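Local coordinates for protein STE5 (Saccharomyces cerevisiae, PDB 3FZE), which serves as a scaffold in yeast mating signalling, with a minimal scaffold domain that cocatalyses phosphorylation of the MAP kinase Fus3 by Ste7, at residues L3-S8 and V165-W170; A21-I26 and K125-Q130; V114-S119 and I148-L153. All coordinates share one frame; numbering follows the deposited sequence. Where two conformers were deposited one is given.

Contact 1: L3-S8 and V165-W170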
# COMPACT_ATOMS: atom_id res chain seq x y z
N LEU A 3 -10.61 -3.59 14.40
CA LEU A 3 -10.29 -2.60 15.42
C LEU A 3 -8.88 -2.04 15.26
O LEU A 3 -8.69 -0.82 15.24
CB LEU A 3 -10.45 -3.20 16.82
CG LEU A 3 -10.06 -2.23 17.94
CD1 LEU A 3 -11.15 -1.20 18.18
CD2 LEU A 3 -9.76 -3.00 19.21
N THR A 4 -7.90 -2.93 15.13
CA THR A 4 -6.50 -2.52 15.05
C THR A 4 -6.16 -1.88 13.71
O THR A 4 -5.32 -0.98 13.65
CB THR A 4 -5.53 -3.70 15.30
OG1 THR A 4 -5.74 -4.72 14.32
CG2 THR A 4 -5.75 -4.27 16.67
N THR A 5 -6.81 -2.33 12.64
CA THR A 5 -6.67 -1.67 11.35
C THR A 5 -7.11 -0.21 11.47
O THR A 5 -6.40 0.70 11.05
CB THR A 5 -7.51 -2.36 10.27
OG1 THR A 5 -7.01 -3.68 10.04
CG2 THR A 5 -7.46 -1.57 8.96
N ILE A 6 -8.27 0.01 12.08
CA ILE A 6 -8.79 1.36 12.29
C ILE A 6 -7.86 2.21 13.14
O ILE A 6 -7.51 3.33 12.77
CB ILE A 6 -10.19 1.32 12.93
CG1 ILE A 6 -11.21 0.70 11.97
CG2 ILE A 6 -10.63 2.72 13.35
CD1 ILE A 6 -12.60 0.53 12.58
N SER A 7 -7.45 1.68 14.30
CA SER A 7 -6.60 2.45 15.19
C SER A 7 -5.22 2.71 14.58
O SER A 7 -4.63 3.77 14.79
CB SER A 7 -6.50 1.79 16.57
OG SER A 7 -6.03 0.46 16.48
N SER A 8 -4.70 1.74 13.84
CA SER A 8 -3.42 1.93 13.18
C SER A 8 -3.51 3.05 12.15
O SER A 8 -2.65 3.93 12.09
CB SER A 8 -2.94 0.62 12.53
OG SER A 8 -2.67 -0.35 13.52
N VAL A 165 -0.37 -5.75 11.33
CA VAL A 165 -1.81 -5.58 11.47
C VAL A 165 -2.53 -6.50 10.50
O VAL A 165 -2.16 -6.57 9.33
CB VAL A 165 -2.22 -4.12 11.19
CG1 VAL A 165 -3.74 -4.00 11.11
CG2 VAL A 165 -1.66 -3.19 12.26
N GLU A 166 -3.55 -7.20 10.98
CA GLU A 166 -4.30 -8.12 10.13
C GLU A 166 -5.69 -7.60 9.80
O GLU A 166 -6.36 -7.00 10.64
CB GLU A 166 -4.40 -9.51 10.77
CG GLU A 166 -3.11 -10.31 10.73
CD GLU A 166 -3.20 -11.61 11.50
OE1 GLU A 166 -4.21 -12.33 11.34
OE2 GLU A 166 -2.27 -11.92 12.27
N ALA A 167 -6.13 -7.83 8.57
CA ALA A 167 -7.43 -7.35 8.14
C ALA A 167 -8.15 -8.38 7.27
O ALA A 167 -7.51 -9.22 6.64
CB ALA A 167 -7.29 -6.04 7.39
N SER A 168 -9.47 -8.29 7.23
CA SER A 168 -10.29 -9.31 6.58
C SER A 168 -10.27 -9.23 5.05
O SER A 168 -10.31 -10.26 4.37
CB SER A 168 -11.73 -9.22 7.07
OG SER A 168 -12.30 -7.98 6.72
N SER A 169 -10.22 -8.02 4.51
CA SER A 169 -10.29 -7.85 3.07
C SER A 169 -9.60 -6.59 2.60
O SER A 169 -9.35 -5.66 3.38
CB SER A 169 -11.75 -7.84 2.59
OG SER A 169 -12.43 -6.65 2.99
N TRP A 170 -9.30 -6.55 1.30
CA TRP A 170 -8.82 -5.33 0.66
C TRP A 170 -9.82 -4.19 0.82
O TRP A 170 -9.45 -3.03 1.03
CB TRP A 170 -8.57 -5.57 -0.84
CG TRP A 170 -7.37 -6.44 -1.11
CD1 TRP A 170 -7.38 -7.77 -1.41
CD2 TRP A 170 -5.99 -6.05 -1.07
NE1 TRP A 170 -6.10 -8.23 -1.58
CE2 TRP A 170 -5.23 -7.19 -1.37
CE3 TRP A 170 -5.33 -4.83 -0.83
CZ2 TRP A 170 -3.83 -7.16 -1.44
CZ3 TRP A 170 -3.94 -4.81 -0.88
CH2 TRP A 170 -3.21 -5.97 -1.19
O HOH W 1 -4.18 -7.56 13.85
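Thr5 of helix 3-8 and Val165 of strand 165-167 mark the nearest backbone approach, with CA atoms 6.2 Å apart. The axes of the two short segments come within 7.6 Å and run at 122° to each other, so the helix passes over the strand at a slant and meets it through Thr4, Thr5 and Ser8. Val165 carries much of the contact. Its CG1, anti to the backbone N (chi1 170°), comes within 3.5 Å of Thr5 OG1, while CG2, on the N side, is directed at Ser8. In the one of two Ser8 conformers described here, OG donates to Thr4 O over 2.7 Å, on the opposite face of that carbonyl from Ser8 N, and Val165 CG2 lies against the hydroxyl.

Strand 165-167 is an outermost strand of the sheet in this alpha/beta/alpha, vWA-like fold, and helix 2-14 covers one of its faces beside helix 170-180, where Phe172 touches Thr5 and Val173 touches Ala167. The methyl CB of Ala167 reaches Thr5 OG1 at 3.6 Å, roughly at right angles to the approach of Val165 CG1. With an alanine in place of Val165, both methyls would be gone and a gap would probably open between strand and helix where CG1 and CG2 now meet Thr5 and Ser8. The polar ends turn to the chain terminus, since both Thr4 OG1 and Thr5 OG1 are hydrogen-bonded to Gly1 O. Water 1 bridges the segments further, accepting from Glu166 N at 3.0 Å and pairing with Thr4 OG1 at 3.3 Å.

Contact 2: A21-I26 and K125-Q130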
# COMPACT_ATOMS: atom_id res chain seq x y z
N ALA A 21 3.09 7.07 0.45
CA ALA A 21 3.52 6.07 -0.52
C ALA A 21 2.77 4.79 -0.20
O ALA A 21 2.88 4.28 0.92
CB ALA A 21 5.01 5.83 -0.42
N ILE A 22 1.99 4.31 -1.16
CA ILE A 22 1.18 3.11 -0.99
C ILE A 22 1.86 1.92 -1.66
O ILE A 22 2.03 1.91 -2.88
CB ILE A 22 -0.23 3.29 -1.61
CG1 ILE A 22 -0.84 4.65 -1.22
CG2 ILE A 22 -1.14 2.15 -1.19
CD1 ILE A 22 -1.24 4.76 0.25
N ILE A 23 2.25 0.92 -0.88
CA ILE A 23 2.89 -0.26 -1.44
C ILE A 23 1.94 -1.45 -1.29
O ILE A 23 1.58 -1.82 -0.18
CB ILE A 23 4.25 -0.54 -0.75
CG1 ILE A 23 5.09 0.75 -0.73
CG2 ILE A 23 4.98 -1.64 -1.47
CD1 ILE A 23 5.95 0.93 0.51
N LEU A 24 1.52 -2.00 -2.42
CA LEU A 24 0.51 -3.05 -2.46
C LEU A 24 1.08 -4.31 -3.11
O LEU A 24 1.50 -4.29 -4.26
CB LEU A 24 -0.74 -2.59 -3.23
CG LEU A 24 -1.42 -1.32 -2.74
CD1 LEU A 24 -2.66 -1.06 -3.59
CD2 LEU A 24 -1.79 -1.40 -1.26
N GLN A 25 1.12 -5.39 -2.34
CA GLN A 25 1.58 -6.66 -2.87
C GLN A 25 0.37 -7.55 -3.06
O GLN A 25 -0.34 -7.85 -2.10
CB GLN A 25 2.55 -7.29 -1.88
CG GLN A 25 2.97 -8.68 -2.28
CD GLN A 25 4.10 -9.18 -1.42
OE1 GLN A 25 4.09 -8.99 -0.20
NE2 GLN A 25 5.09 -9.82 -2.03
N ILE A 26 0.12 -7.93 -4.31
CA ILE A 26 -1.08 -8.70 -4.62
C ILE A 26 -0.80 -10.09 -5.21
O ILE A 26 -0.13 -10.23 -6.24
CB ILE A 26 -2.02 -7.93 -5.58
CG1 ILE A 26 -2.26 -6.51 -5.06
CG2 ILE A 26 -3.34 -8.68 -5.72
CD1 ILE A 26 -3.07 -5.62 -6.00
N LYS A 125 9.68 -13.27 0.58
CA LYS A 125 8.80 -12.85 -0.51
C LYS A 125 7.78 -11.78 -0.12
O LYS A 125 7.37 -11.00 -0.96
CB LYS A 125 8.06 -14.04 -1.11
CG LYS A 125 8.96 -15.05 -1.78
CD LYS A 125 8.14 -16.13 -2.44
CE LYS A 125 9.05 -17.22 -3.00
NZ LYS A 125 9.92 -16.73 -4.10
N SER A 126 7.38 -11.75 1.15
CA SER A 126 6.35 -10.81 1.59
C SER A 126 6.96 -9.45 1.93
O SER A 126 7.94 -9.37 2.67
CB SER A 126 5.61 -11.39 2.80
OG SER A 126 4.87 -10.38 3.48
N ILE A 127 6.37 -8.38 1.39
CA ILE A 127 6.87 -7.04 1.69
C ILE A 127 6.73 -6.68 3.17
O ILE A 127 7.35 -5.72 3.66
CB ILE A 127 6.18 -5.96 0.81
CG1 ILE A 127 4.70 -5.82 1.19
CG2 ILE A 127 6.33 -6.29 -0.68
CD1 ILE A 127 4.01 -4.60 0.58
N LEU A 128 5.93 -7.45 3.90
CA LEU A 128 5.65 -7.13 5.30
C LEU A 128 6.82 -7.48 6.23
O LEU A 128 6.85 -7.02 7.38
CB LEU A 128 4.35 -7.80 5.76
CG LEU A 128 3.10 -7.54 4.91
CD1 LEU A 128 1.92 -8.35 5.39
CD2 LEU A 128 2.74 -6.06 4.94
N PHE A 129 7.78 -8.26 5.75
CA PHE A 129 8.94 -8.64 6.55
C PHE A 129 10.12 -7.69 6.34
O PHE A 129 11.16 -7.84 6.98
CB PHE A 129 9.42 -10.06 6.19
CG PHE A 129 8.48 -11.14 6.63
CD1 PHE A 129 8.76 -11.90 7.75
CD2 PHE A 129 7.33 -11.40 5.93
CE1 PHE A 129 7.90 -12.90 8.16
CE2 PHE A 129 6.46 -12.40 6.33
CZ PHE A 129 6.75 -13.15 7.45
N GLN A 130 9.97 -6.72 5.44
CA GLN A 130 11.13 -5.98 4.97
C GLN A 130 11.41 -4.77 5.86
O GLN A 130 10.57 -4.40 6.67
CB GLN A 130 10.95 -5.60 3.50
CG GLN A 130 10.88 -6.83 2.59
CD GLN A 130 10.50 -6.51 1.15
OE1 GLN A 130 10.50 -5.35 0.74
NE2 GLN A 130 10.16 -7.55 0.37
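An ST turn at Ser126 leads into the 3-10 segment 127-129, and Gln25, on inner strand 19-26 of the vWA-like sheet, reads the backbone of this turn with both ends of its amide. Ser126 OG accepts from Leu128 N, which fixes the turn that presents Lys125 O and Ile127 N to the strand. Gln25 CG lies anti to the backbone N (chi1 174°) and the chain continues extended, carrying the amide across to the turn. Gln25 OE1 accepts from Ile127 N at 2.8 Å with a nearly straight N-H...O angle of 170°, the donor tilted from the carbonyl plane. Gln25 NE2 donates to Lys125 O, also at 2.8 Å, and this acceptor lies in the amide plane. Each end has a second partner, Ser117 OG for OE1 and Asp60 O for NE2, so four bonds fix the rotation of a buried amide, and the two to Ile127 N and Lys125 O tie the turn to the strand. Ile127 slides past the Gln25 chain in the opposite direction, with CD1 3.9 Å from Gln25 CB. Beyond it, the apolar end of the contact is formed by Ile127 CD1 and Ile23 CG2, 3.7 Å apart.

Contact 3: V114-S119 and I148-L153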
# COMPACT_ATOMS: atom_id res chain seq x y z
N VAL A 114 2.44 3.09 3.63
CA VAL A 114 1.38 2.13 3.86
C VAL A 114 1.69 0.89 3.04
O VAL A 114 1.65 0.92 1.82
CB VAL A 114 0.01 2.71 3.45
CG1 VAL A 114 -1.10 1.70 3.72
CG2 VAL A 114 -0.27 4.01 4.21
N ALA A 115 2.02 -0.20 3.72
CA ALA A 115 2.37 -1.45 3.05
C ALA A 115 1.29 -2.49 3.31
O ALA A 115 1.05 -2.87 4.45
CB ALA A 115 3.75 -1.95 3.51
N VAL A 116 0.63 -2.93 2.24
CA VAL A 116 -0.46 -3.89 2.38
C VAL A 116 -0.20 -5.08 1.45
O VAL A 116 0.17 -4.90 0.29
CB VAL A 116 -1.82 -3.25 2.02
CG1 VAL A 116 -2.96 -4.19 2.39
CG2 VAL A 116 -1.99 -1.89 2.71
N SER A 117 -0.39 -6.29 1.97
CA SER A 117 -0.12 -7.49 1.18
C SER A 117 -1.13 -8.59 1.53
O SER A 117 -1.54 -8.71 2.68
CB SER A 117 1.31 -7.99 1.46
OG SER A 117 1.58 -9.22 0.79
N ASN A 118 -1.52 -9.38 0.54
CA ASN A 118 -2.35 -10.54 0.81
C ASN A 118 -1.62 -11.85 0.51
O ASN A 118 -2.23 -12.92 0.52
CB ASN A 118 -3.66 -10.49 0.02
CG ASN A 118 -3.45 -10.77 -1.46
OD1 ASN A 118 -2.34 -10.60 -1.97
ND2 ASN A 118 -4.51 -11.20 -2.15
N SER A 119 -0.32 -11.75 0.23
CA SER A 119 0.45 -12.93 -0.19
C SER A 119 0.98 -13.74 0.99
O SER A 119 0.95 -13.28 2.13
CB SER A 119 1.60 -12.53 -1.12
OG SER A 119 2.55 -11.71 -0.47
N ILE A 148 0.21 -4.04 6.84
CA ILE A 148 -1.08 -4.72 6.96
C ILE A 148 -1.17 -5.98 6.11
O ILE A 148 -0.88 -5.98 4.91
CB ILE A 148 -2.27 -3.80 6.59
CG1 ILE A 148 -2.26 -2.53 7.45
CG2 ILE A 148 -3.59 -4.55 6.77
CD1 ILE A 148 -3.32 -1.51 7.03
N LYS A 149 -1.59 -7.06 6.76
CA LYS A 149 -1.78 -8.33 6.08
C LYS A 149 -3.26 -8.54 5.83
O LYS A 149 -4.07 -8.59 6.76
CB LYS A 149 -1.20 -9.47 6.93
CG LYS A 149 -0.79 -10.70 6.15
CD LYS A 149 -1.98 -11.36 5.50
CE LYS A 149 -1.59 -12.66 4.83
NZ LYS A 149 -2.80 -13.36 4.34
N VAL A 150 -3.63 -8.65 4.55
CA VAL A 150 -5.00 -8.96 4.18
C VAL A 150 -5.19 -10.48 4.16
O VAL A 150 -4.47 -11.19 3.45
CB VAL A 150 -5.37 -8.34 2.82
CG1 VAL A 150 -6.71 -8.86 2.35
CG2 VAL A 150 -5.35 -6.82 2.92
N GLY A 151 -6.13 -10.97 4.95
CA GLY A 151 -6.33 -12.39 5.14
C GLY A 151 -5.77 -12.82 6.48
O GLY A 151 -4.57 -12.74 6.72
N TYR A 152 -6.65 -13.26 7.38
CA TYR A 152 -6.24 -13.57 8.74
C TYR A 152 -5.27 -14.75 8.81
O TYR A 152 -5.36 -15.69 8.02
CB TYR A 152 -7.46 -13.83 9.64
CG TYR A 152 -8.32 -12.61 9.87
CD1 TYR A 152 -7.76 -11.44 10.38
CD2 TYR A 152 -9.68 -12.63 9.60
CE1 TYR A 152 -8.55 -10.32 10.60
CE2 TYR A 152 -10.47 -11.51 9.82
CZ TYR A 152 -9.90 -10.36 10.32
OH TYR A 152 -10.68 -9.24 10.55
N LEU A 153 -4.35 -14.68 9.76
CA LEU A 153 -3.32 -15.70 9.92
C LEU A 153 -3.59 -16.54 11.15
O LEU A 153 -4.06 -16.04 12.17
CB LEU A 153 -1.95 -15.04 10.04
CG LEU A 153 -1.56 -14.04 8.96
CD1 LEU A 153 -0.35 -13.22 9.39
CD2 LEU A 153 -1.31 -14.75 7.64
O HOH W 2 -4.37 -14.30 1.97
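Ile148, Val150 and Val116 bury more surface here than any other residues, and they join two neighbouring parallel strands, 114-117 and 148-150. The strand axes lie 4.9 Å apart and diverge by 24°, as expected of a twisted sheet. Ile148 works through both of its backbone polar atoms. Its N donates to Ala115 O at 2.8 Å, and its O accepts from Ser117 N at 3.0 Å, each bond nearly along the C=O axis; Val116 CA-H adds a weaker contact to the same oxygen. Val150 extends the ladder by donating from N to Ser117 O at 2.8 Å, here with the donor tilted 26° from the carbonyl plane.

The side chains of Val116 and Ile148 share one face of the sheet. Val116 CG1, placed anti to its N, reaches along the sheet toward the following turn and meets Val150 CG2 at 3.6 Å, while Ile148 CB stands at a looser 4.3 Å from the same methyl. Past the strand end, Asn118 CB packs on Val150 CB at 3.9 Å, and Asn118 CA-H faces Val150 O. The Asn118 amide turns elsewhere, its OD1 accepting from Asp27 N. Ser117 and Lys149 point to the other face; there Ser117 OG accepts from Ser119 N, forming an ST turn where the strand gives way to the loop, and also pairs with Gln25.

The ladder is internal to the alpha/beta/alpha sandwich: strand 19-26 flanks Val116, strand 165-167 lies beyond Ile148, and helix 170-180 covers the shared face, with Trp170 resting on Val116, Asn118 and Val150 and Val173 on Ile148.

Overall arrangement
All three contacts reach the same sheet, and they follow one another across it: contact 3 lies between the others, its centre about 8 Å from that of contact 2 and about 9 Å from that of contact 1. Contacts 1 and 2 are about 15 Å apart, centre to centre. Backbone pairing joins neighbours, with Val165 O 2.7 Å from Lys149 N between contacts 1 and 3 and Ile23 N 2.8 Å from Val114 O between contacts 2 and 3. A side-chain link, Gln25 OE1 to Ser117 OG at 2.7 Å, joins strand 19-26 of contact 2 to the strand end of contact 3. Trp170 reaches from 165-170 over to 21-26, bringing CH2 within 3.5 Å of Gln25 O.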